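Local coordinates for mandelate racemase / muconate lactonizing enzyme, C-terminal domain protein (Pseudovibrio sp. JE062, PDB 4JHM) that is of unknown function but belongs to the enolase superfamily, pairing a mandelate racemase-like N-terminal capping domain with a TIM-barrel-type C-terminal domain, at residues V11-L16 with N38-F43; C65-L70 with A371-E376. All coordinates share one frame; numbering follows the deposited sequence.

Interaction 1 of 2, residues V11-L16 with N38-F43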
ATOM      1  N   VAL A  11     -15.716 -46.288  21.072  1.00 98.14           N
ATOM      2  CA  VAL A  11     -15.453 -44.955  21.625  1.00 96.90           C
ATOM      3  C   VAL A  11     -16.350 -44.653  22.829  1.00 91.48           C
ATOM      4  O   VAL A  11     -17.513 -45.052  22.868  1.00 90.12           O
ATOM      5  CB  VAL A  11     -15.607 -43.844  20.563  1.00 99.03           C
ATOM      6  CG1 VAL A  11     -15.014 -44.291  19.232  1.00101.17           C
ATOM      7  CG2 VAL A  11     -17.063 -43.447  20.390  1.00101.55           C
ATOM      8  N   GLU A  12     -15.788 -43.960  23.815  1.00 87.79           N
ATOM      9  CA  GLU A  12     -16.527 -43.567  25.012  1.00 87.28           C
ATOM     10  C   GLU A  12     -16.436 -42.060  25.211  1.00 83.78           C
ATOM     11  O   GLU A  12     -15.344 -41.488  25.180  1.00 84.99           O
ATOM     12  CB  GLU A  12     -15.959 -44.265  26.244  1.00 90.65           C
ATOM     13  CG  GLU A  12     -16.204 -45.761  26.292  1.00 94.84           C
ATOM     14  CD  GLU A  12     -15.540 -46.418  27.485  1.00 96.15           C
ATOM     15  OE1 GLU A  12     -14.670 -45.779  28.115  1.00 95.65           O
ATOM     16  OE2 GLU A  12     -15.884 -47.578  27.787  1.00 99.42           O
ATOM     17  N   LEU A  13     -17.579 -41.418  25.418  1.00 77.90           N
ATOM     18  CA  LEU A  13     -17.604 -39.983  25.654  1.00 74.03           C
ATOM     19  C   LEU A  13     -17.929 -39.697  27.108  1.00 72.33           C
ATOM     20  O   LEU A  13     -18.811 -40.327  27.682  1.00 71.88           O
ATOM     21  CB  LEU A  13     -18.641 -39.314  24.756  1.00 76.07           C
ATOM     22  CG  LEU A  13     -18.499 -39.576  23.257  1.00 75.51           C
ATOM     23  CD1 LEU A  13     -19.434 -38.661  22.480  1.00 72.47           C
ATOM     24  CD2 LEU A  13     -17.055 -39.393  22.814  1.00 75.23           C
ATOM     25  N   TYR A  14     -17.213 -38.743  27.699  1.00 72.99           N
ATOM     26  CA  TYR A  14     -17.445 -38.365  29.090  1.00 74.56           C
ATOM     27  C   TYR A  14     -17.486 -36.852  29.272  1.00 75.39           C
ATOM     28  O   TYR A  14     -16.816 -36.101  28.560  1.00 78.24           O
ATOM     29  CB  TYR A  14     -16.361 -38.954  29.989  1.00 75.37           C
ATOM     30  CG  TYR A  14     -16.359 -40.458  30.020  1.00 77.28           C
ATOM     31  CD1 TYR A  14     -17.232 -41.153  30.842  1.00 82.64           C
ATOM     32  CD2 TYR A  14     -15.490 -41.187  29.222  1.00 80.15           C
ATOM     33  CE1 TYR A  14     -17.240 -42.533  30.870  1.00 87.67           C
ATOM     34  CE2 TYR A  14     -15.487 -42.569  29.244  1.00 84.24           C
ATOM     35  CZ  TYR A  14     -16.365 -43.235  30.070  1.00 85.20           C
ATOM     36  OH  TYR A  14     -16.371 -44.605  30.096  1.00 88.96           O
ATOM     37  N   ALA A  15     -18.290 -36.421  30.234  1.00 73.71           N
ATOM     38  CA  ALA A  15     -18.334 -35.031  30.645  1.00 73.91           C
ATOM     39  C   ALA A  15     -18.405 -35.020  32.166  1.00 76.84           C
ATOM     40  O   ALA A  15     -19.438 -35.361  32.755  1.00 74.75           O
ATOM     41  CB  ALA A  15     -19.540 -34.326  30.040  1.00 72.48           C
ATOM     42  N   LEU A  16     -17.298 -34.645  32.798  1.00 73.49           N
ATOM     43  CA  LEU A  16     -17.194 -34.708  34.246  1.00 76.30           C
ATOM     44  C   LEU A  16     -16.856 -33.353  34.849  1.00 75.98           C
ATOM     45  O   LEU A  16     -16.454 -32.431  34.142  1.00 79.73           O
ATOM     46  CB  LEU A  16     -16.153 -35.753  34.669  1.00 80.02           C
ATOM     47  CG  LEU A  16     -14.799 -35.757  33.957  1.00 80.88           C
ATOM     48  CD1 LEU A  16     -13.722 -36.326  34.863  1.00 80.54           C
ATOM     49  CD2 LEU A  16     -14.864 -36.549  32.658  1.00 84.52           C
ATOM     50  N   ASN A  38     -14.355 -32.558  28.946  1.00 75.41           N
ATOM     51  CA  ASN A  38     -14.918 -33.505  27.990  1.00 72.46           C
ATOM     52  C   ASN A  38     -13.850 -34.472  27.517  1.00 74.04           C
ATOM     53  O   ASN A  38     -12.860 -34.064  26.920  1.00 74.51           O
ATOM     54  CB  ASN A  38     -15.497 -32.760  26.795  1.00 72.39           C
ATOM     55  CG  ASN A  38     -16.519 -31.724  27.204  1.00 75.84           C
ATOM     56  OD1 ASN A  38     -17.627 -32.063  27.621  1.00 86.54           O
ATOM     57  ND2 ASN A  38     -16.155 -30.452  27.087  1.00 72.92           N
ATOM     58  N   ILE A  39     -14.043 -35.758  27.780  1.00 76.45           N
ATOM     59  CA  ILE A  39     -13.037 -36.743  27.422  1.00 77.85           C
ATOM     60  C   ILE A  39     -13.523 -37.701  26.344  1.00 82.61           C
ATOM     61  O   ILE A  39     -14.614 -38.266  26.444  1.00 82.94           O
ATOM     62  CB  ILE A  39     -12.590 -37.558  28.645  1.00 79.04           C
ATOM     63  CG1 ILE A  39     -11.770 -36.678  29.588  1.00 80.65           C
ATOM     64  CG2 ILE A  39     -11.768 -38.758  28.206  1.00 79.53           C
ATOM     65  CD1 ILE A  39     -11.401 -37.351  30.894  1.00 82.63           C
ATOM     66  N   VAL A  40     -12.697 -37.865  25.314  1.00 85.91           N
ATOM     67  CA  VAL A  40     -12.918 -38.865  24.282  1.00 87.09           C
ATOM     68  C   VAL A  40     -11.907 -39.987  24.458  1.00 91.83           C
ATOM     69  O   VAL A  40     -10.699 -39.750  24.392  1.00 91.70           O
ATOM     70  CB  VAL A  40     -12.727 -38.280  22.871  1.00 87.13           C
ATOM     71  CG1 VAL A  40     -12.862 -39.375  21.824  1.00 92.04           C
ATOM     72  CG2 VAL A  40     -13.726 -37.165  22.610  1.00 87.76           C
ATOM     73  N   ARG A  41     -12.397 -41.203  24.690  1.00 92.46           N
ATOM     74  CA  ARG A  41     -11.527 -42.365  24.795  1.00 95.27           C
ATOM     75  C   ARG A  41     -11.754 -43.304  23.613  1.00 96.07           C
ATOM     76  O   ARG A  41     -12.829 -43.881  23.473  1.00104.44           O
ATOM     77  CB  ARG A  41     -11.770 -43.116  26.107  1.00100.88           C
ATOM     78  CG  ARG A  41     -10.520 -43.802  26.636  1.00101.20           C
ATOM     79  CD  ARG A  41     -10.772 -45.229  27.077  1.00102.10           C
ATOM     80  NE  ARG A  41     -11.388 -45.320  28.398  1.00101.85           N
ATOM     81  CZ  ARG A  41     -11.285 -46.380  29.196  1.00 99.17           C
ATOM     82  NH1 ARG A  41     -10.584 -47.440  28.816  1.00100.45           N
ATOM     83  NH2 ARG A  41     -11.877 -46.381  30.379  1.00101.22           N
ATOM     84  N   LEU A  42     -10.738 -43.454  22.768  1.00 92.27           N
ATOM     85  CA  LEU A  42     -10.845 -44.300  21.586  1.00 91.00           C
ATOM     86  C   LEU A  42     -10.232 -45.668  21.848  1.00 95.01           C
ATOM     87  O   LEU A  42      -9.184 -45.773  22.483  1.00 93.99           O
ATOM     88  CB  LEU A  42     -10.128 -43.656  20.400  1.00 88.67           C
ATOM     89  CG  LEU A  42     -10.612 -42.277  19.953  1.00 89.14           C
ATOM     90  CD1 LEU A  42      -9.649 -41.705  18.924  1.00 89.44           C
ATOM     91  CD2 LEU A  42     -12.025 -42.338  19.391  1.00 88.56           C
ATOM     92  N   PHE A  43     -10.892 -46.708  21.347  1.00 94.87           N
ATOM     93  CA  PHE A  43     -10.382 -48.071  21.437  1.00 96.27           C
ATOM     94  C   PHE A  43     -10.043 -48.588  20.040  1.00 96.33           C
ATOM     95  O   PHE A  43     -10.539 -48.063  19.042  1.00 94.42           O
ATOM     96  CB  PHE A  43     -11.422 -48.990  22.080  1.00 97.97           C
ATOM     97  CG  PHE A  43     -11.676 -48.712  23.539  1.00 99.19           C
ATOM     98  CD1 PHE A  43     -10.867 -49.271  24.518  1.00102.15           C
ATOM     99  CD2 PHE A  43     -12.741 -47.917  23.931  1.00 99.68           C
ATOM    100  CE1 PHE A  43     -11.107 -49.030  25.861  1.00100.92           C
ATOM    101  CE2 PHE A  43     -12.989 -47.676  25.272  1.00100.72           C
ATOM    102  CZ  PHE A  43     -12.173 -48.235  26.239  1.00 98.76           C
TER
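Glu12 and Arg41 form a hydrogen-bonded pair between two antiparallel strands, 11-16 and 38-43. Glu12 N donates to Arg41 O at 3.0 Å, and Arg41 N returns a bond to Glu12 O, also 3.0 Å. Tyr14 and Ile39 repeat the pattern with two more backbone bonds. The two charged side chains run side by side on the same face of the sheet. Glu12 OE1 sits over a face of the guanidinium, 3.3 Å from Arg41 NE, so the salt bridge rests on charge and no N-H points at the oxygen. With chi1 at -69° and the chain extended beyond CG, the carboxylate also passes the edge of the Phe43 ring, where Glu12 CD is 3.6 Å from Phe43 CE2. Tyr14 OH gives OE1 a weak hydrogen bond. On the other face, Val11 CG1 meets Leu42 CD2 at 3.6 Å, and Leu13 CD2 touches Val40 CG2.

Outside the pair, Glu12 OE2 forms a salt bridge with Arg10, and Arg41 NH1 one with Glu49. Helices 65-73 and 100-119 cover the Leu13, Val40 and Leu42 face. The sheet of the N-terminal domain is thus two-sided. The Val11, Leu13, Val40 and Leu42 face is largely apolar and packs under helices. The Glu12 and Arg41 face adds a charge network beside Tyr14 and Ile39, which probably keeps Glu12 ionised.

Interaction 2 of 2, residues C65-L70 with A371-E376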
ATOM      1  N   CYS A  65     -23.061 -29.298  26.042  1.00 75.34           N
ATOM      2  CA  CYS A  65     -22.954 -28.774  24.677  1.00 72.91           C
ATOM      3  C   CYS A  65     -21.910 -29.513  23.849  1.00 70.85           C
ATOM      4  O   CYS A  65     -22.186 -29.962  22.737  1.00 69.39           O
ATOM      5  CB  CYS A  65     -22.594 -27.285  24.706  1.00 73.14           C
ATOM      6  SG  CYS A  65     -22.441 -26.532  23.066  1.00 77.65           S
ATOM      7  N   ILE A  66     -20.702 -29.612  24.390  1.00 70.03           N
ATOM      8  CA  ILE A  66     -19.619 -30.309  23.718  1.00 66.92           C
ATOM      9  C   ILE A  66     -19.932 -31.800  23.585  1.00 70.29           C
ATOM     10  O   ILE A  66     -20.031 -32.316  22.473  1.00 72.84           O
ATOM     11  CB  ILE A  66     -18.286 -30.110  24.465  1.00 66.46           C
ATOM     12  CG1 ILE A  66     -17.799 -28.666  24.303  1.00 64.62           C
ATOM     13  CG2 ILE A  66     -17.232 -31.093  23.969  1.00 67.50           C
ATOM     14  CD1 ILE A  66     -17.456 -28.270  22.880  1.00 62.69           C
ATOM     15  N   ILE A  67     -20.105 -32.495  24.706  1.00 73.06           N
ATOM     16  CA  ILE A  67     -20.338 -33.942  24.659  1.00 76.07           C
ATOM     17  C   ILE A  67     -21.456 -34.319  23.684  1.00 75.97           C
ATOM     18  O   ILE A  67     -21.427 -35.396  23.081  1.00 72.08           O
ATOM     19  CB  ILE A  67     -20.680 -34.523  26.045  1.00 74.59           C
ATOM     20  CG1 ILE A  67     -20.491 -36.047  26.034  1.00 78.75           C
ATOM     21  CG2 ILE A  67     -22.102 -34.158  26.441  1.00 67.82           C
ATOM     22  CD1 ILE A  67     -20.436 -36.680  27.408  1.00 78.51           C
ATOM     23  N   GLU A  68     -22.434 -33.430  23.531  1.00 73.81           N
ATOM     24  CA  GLU A  68     -23.589 -33.699  22.684  1.00 74.62           C
ATOM     25  C   GLU A  68     -23.270 -33.402  21.223  1.00 70.43           C
ATOM     26  O   GLU A  68     -23.895 -33.950  20.317  1.00 68.02           O
ATOM     27  CB  GLU A  68     -24.791 -32.878  23.153  1.00 78.22           C
ATOM     28  CG  GLU A  68     -26.132 -33.541  22.889  1.00 83.10           C
ATOM     29  CD  GLU A  68     -26.213 -34.972  23.413  1.00 84.33           C
ATOM     30  OE1 GLU A  68     -25.856 -35.215  24.585  1.00 82.84           O
ATOM     31  OE2 GLU A  68     -26.648 -35.860  22.652  1.00 86.72           O
ATOM     32  N   SER A  69     -22.296 -32.525  21.008  1.00 72.02           N
ATOM     33  CA  SER A  69     -21.764 -32.268  19.675  1.00 68.15           C
ATOM     34  C   SER A  69     -20.943 -33.468  19.235  1.00 68.17           C
ATOM     35  O   SER A  69     -21.047 -33.922  18.101  1.00 70.32           O
ATOM     36  CB  SER A  69     -20.882 -31.020  19.687  1.00 64.04           C
ATOM     37  OG  SER A  69     -20.166 -30.892  18.471  1.00 64.87           O
ATOM     38  N   LEU A  70     -20.130 -33.976  20.154  1.00 69.94           N
ATOM     39  CA  LEU A  70     -19.315 -35.158  19.914  1.00 69.24           C
ATOM     40  C   LEU A  70     -20.173 -36.370  19.587  1.00 71.14           C
ATOM     41  O   LEU A  70     -19.783 -37.218  18.782  1.00 72.91           O
ATOM     42  CB  LEU A  70     -18.446 -35.453  21.138  1.00 67.16           C
ATOM     43  CG  LEU A  70     -17.113 -34.704  21.180  1.00 64.53           C
ATOM     44  CD1 LEU A  70     -16.627 -34.531  22.609  1.00 63.81           C
ATOM     45  CD2 LEU A  70     -16.075 -35.431  20.337  1.00 64.77           C
ATOM     46  N   ALA A 371     -22.531 -37.188  32.407  1.00 81.67           N
ATOM     47  CA  ALA A 371     -23.012 -37.613  31.090  1.00 78.96           C
ATOM     48  C   ALA A 371     -21.973 -38.475  30.381  1.00 78.16           C
ATOM     49  O   ALA A 371     -20.780 -38.176  30.421  1.00 76.03           O
ATOM     50  CB  ALA A 371     -23.354 -36.404  30.234  1.00 73.74           C
ATOM     51  N   SER A 372     -22.428 -39.542  29.732  1.00 78.70           N
ATOM     52  CA  SER A 372     -21.526 -40.405  28.980  1.00 80.33           C
ATOM     53  C   SER A 372     -22.251 -41.197  27.895  1.00 85.34           C
ATOM     54  O   SER A 372     -23.436 -41.506  28.019  1.00 85.63           O
ATOM     55  CB  SER A 372     -20.812 -41.374  29.920  1.00 82.24           C
ATOM     56  OG  SER A 372     -21.726 -42.309  30.462  1.00 85.26           O
ATOM     57  N   TYR A 373     -21.524 -41.519  26.828  1.00 88.18           N
ATOM     58  CA  TYR A 373     -22.037 -42.380  25.772  1.00 89.45           C
ATOM     59  C   TYR A 373     -21.036 -43.485  25.480  1.00 89.56           C
ATOM     60  O   TYR A 373     -19.900 -43.449  25.952  1.00 88.30           O
ATOM     61  CB  TYR A 373     -22.303 -41.583  24.495  1.00 88.28           C
ATOM     62  CG  TYR A 373     -23.429 -40.582  24.619  1.00 92.55           C
ATOM     63  CD1 TYR A 373     -24.731 -40.999  24.857  1.00 96.10           C
ATOM     64  CD2 TYR A 373     -23.192 -39.217  24.487  1.00 93.57           C
ATOM     65  CE1 TYR A 373     -25.764 -40.088  24.972  1.00 96.81           C
ATOM     66  CE2 TYR A 373     -24.221 -38.299  24.596  1.00 92.24           C
ATOM     67  CZ  TYR A 373     -25.505 -38.741  24.839  1.00 91.73           C
ATOM     68  OH  TYR A 373     -26.533 -37.834  24.951  1.00 88.44           O
ATOM     69  N   VAL A 374     -21.473 -44.472  24.704  1.00 90.23           N
ATOM     70  CA  VAL A 374     -20.590 -45.520  24.218  1.00 91.77           C
ATOM     71  C   VAL A 374     -21.058 -45.968  22.830  1.00 93.53           C
ATOM     72  O   VAL A 374     -22.258 -46.014  22.559  1.00 93.65           O
ATOM     73  CB  VAL A 374     -20.544 -46.718  25.194  1.00 95.38           C
ATOM     74  CG1 VAL A 374     -21.798 -47.574  25.067  1.00 98.21           C
ATOM     75  CG2 VAL A 374     -19.299 -47.557  24.951  1.00 98.28           C
ATOM     76  N   PHE A 375     -20.106 -46.269  21.950  1.00 95.71           N
ATOM     77  CA  PHE A 375     -20.414 -46.734  20.596  1.00 97.64           C
ATOM     78  C   PHE A 375     -19.515 -47.911  20.233  1.00102.97           C
ATOM     79  O   PHE A 375     -18.320 -47.896  20.538  1.00106.46           O
ATOM     80  CB  PHE A 375     -20.201 -45.609  19.583  1.00 94.95           C
ATOM     81  CG  PHE A 375     -20.956 -44.346  19.896  1.00 93.58           C
ATOM     82  CD1 PHE A 375     -20.420 -43.394  20.753  1.00 91.21           C
ATOM     83  CD2 PHE A 375     -22.192 -44.100  19.320  1.00 92.06           C
ATOM     84  CE1 PHE A 375     -21.107 -42.228  21.037  1.00 88.12           C
ATOM     85  CE2 PHE A 375     -22.882 -42.936  19.600  1.00 91.44           C
ATOM     86  CZ  PHE A 375     -22.340 -41.998  20.460  1.00 89.50           C
ATOM     87  N   GLU A 376     -20.082 -48.923  19.574  1.00104.77           N
ATOM     88  CA  GLU A 376     -19.314 -50.116  19.198  1.00108.66           C
ATOM     89  C   GLU A 376     -19.711 -50.714  17.848  1.00108.06           C
ATOM     90  O   GLU A 376     -20.720 -50.339  17.254  1.00108.79           O
ATOM     91  CB  GLU A 376     -19.435 -51.192  20.281  1.00111.44           C
ATOM     92  CG  GLU A 376     -18.487 -50.996  21.453  1.00111.17           C
ATOM     93  CD  GLU A 376     -18.342 -52.243  22.302  1.00114.72           C
ATOM     94  OE1 GLU A 376     -19.349 -52.959  22.492  1.00118.51           O
ATOM     95  OE2 GLU A 376     -17.218 -52.502  22.782  1.00114.37           O
TER
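Tyr373 reaches from strand 371-376 to helix 65-70 and ends on the carboxylate of Glu68. The bond to CB points toward the helix. The first torsion, chi1 -67°, sets CG opposite the carbonyl carbon and sends the ring across to the helix. CD2 comes first, lying 4.4 Å from Ile67 CG1 in a loose apolar contact. CE2 is next, 4.3 Å from Ile67 O, which lies at the ring edge. The same CE2 is 3.5 Å from Glu68 OE1. At the tip, Tyr373 OH donates a hydrogen bond of 2.7 Å to Glu68 OE1. Glu68 OE2 is 3.0 Å from the same OH. OE1 lies in the ring plane and accepts through its syn lone pair, on the side of OE2. The carboxylate is turned 80° from the ring, and the two side chains cross at about a right angle. A bend at chi2 of Glu68 (52°) brings the carboxylate round to the hydroxyl.

Beside this bond, Ile67 points toward the strand. Its CD1 lies 3.4 Å from Ala371 O and 4.1 Å from Ala371 CB.

Arg71 makes a cation-pi contact with the Tyr373 ring and a long, weak ion pair with Glu68 OE2. Ile67 also packs on Ala15 of strand 8-16. Glu68 packs on Arg64 of a second subunit, so the helix lies at a subunit contact. The contact therefore combines one hydrogen bond with sparse apolar touching. The positive charge of Arg71 would be expected to favour the ionised carboxylate as acceptor for the tyrosine hydroxyl.

Overall arrangement
Interactions 1 and 2 have centres about 7 Å apart and share one four-stranded antiparallel sheet. Its order is 50-58, 34-44, 8-16, 369-376. Interaction 1 joins two neighbouring strands. Interaction 2 lays helix 65-73 against strand 369-376, an edge strand of the sheet within this chain. Strand 8-16 links them: Val11 O is 3.0 Å from Phe375 N, and Ala15 N is 3.1 Å from Ala371 O, both probable hydrogen bonds. Along the chain, interaction 1 closes before interaction 2 opens. The segments of interaction 2 are 301 residues apart, an interval that includes the barrel strands. The chain's last strand therefore returns to the sheet formed by its first three, tying the two chain ends together.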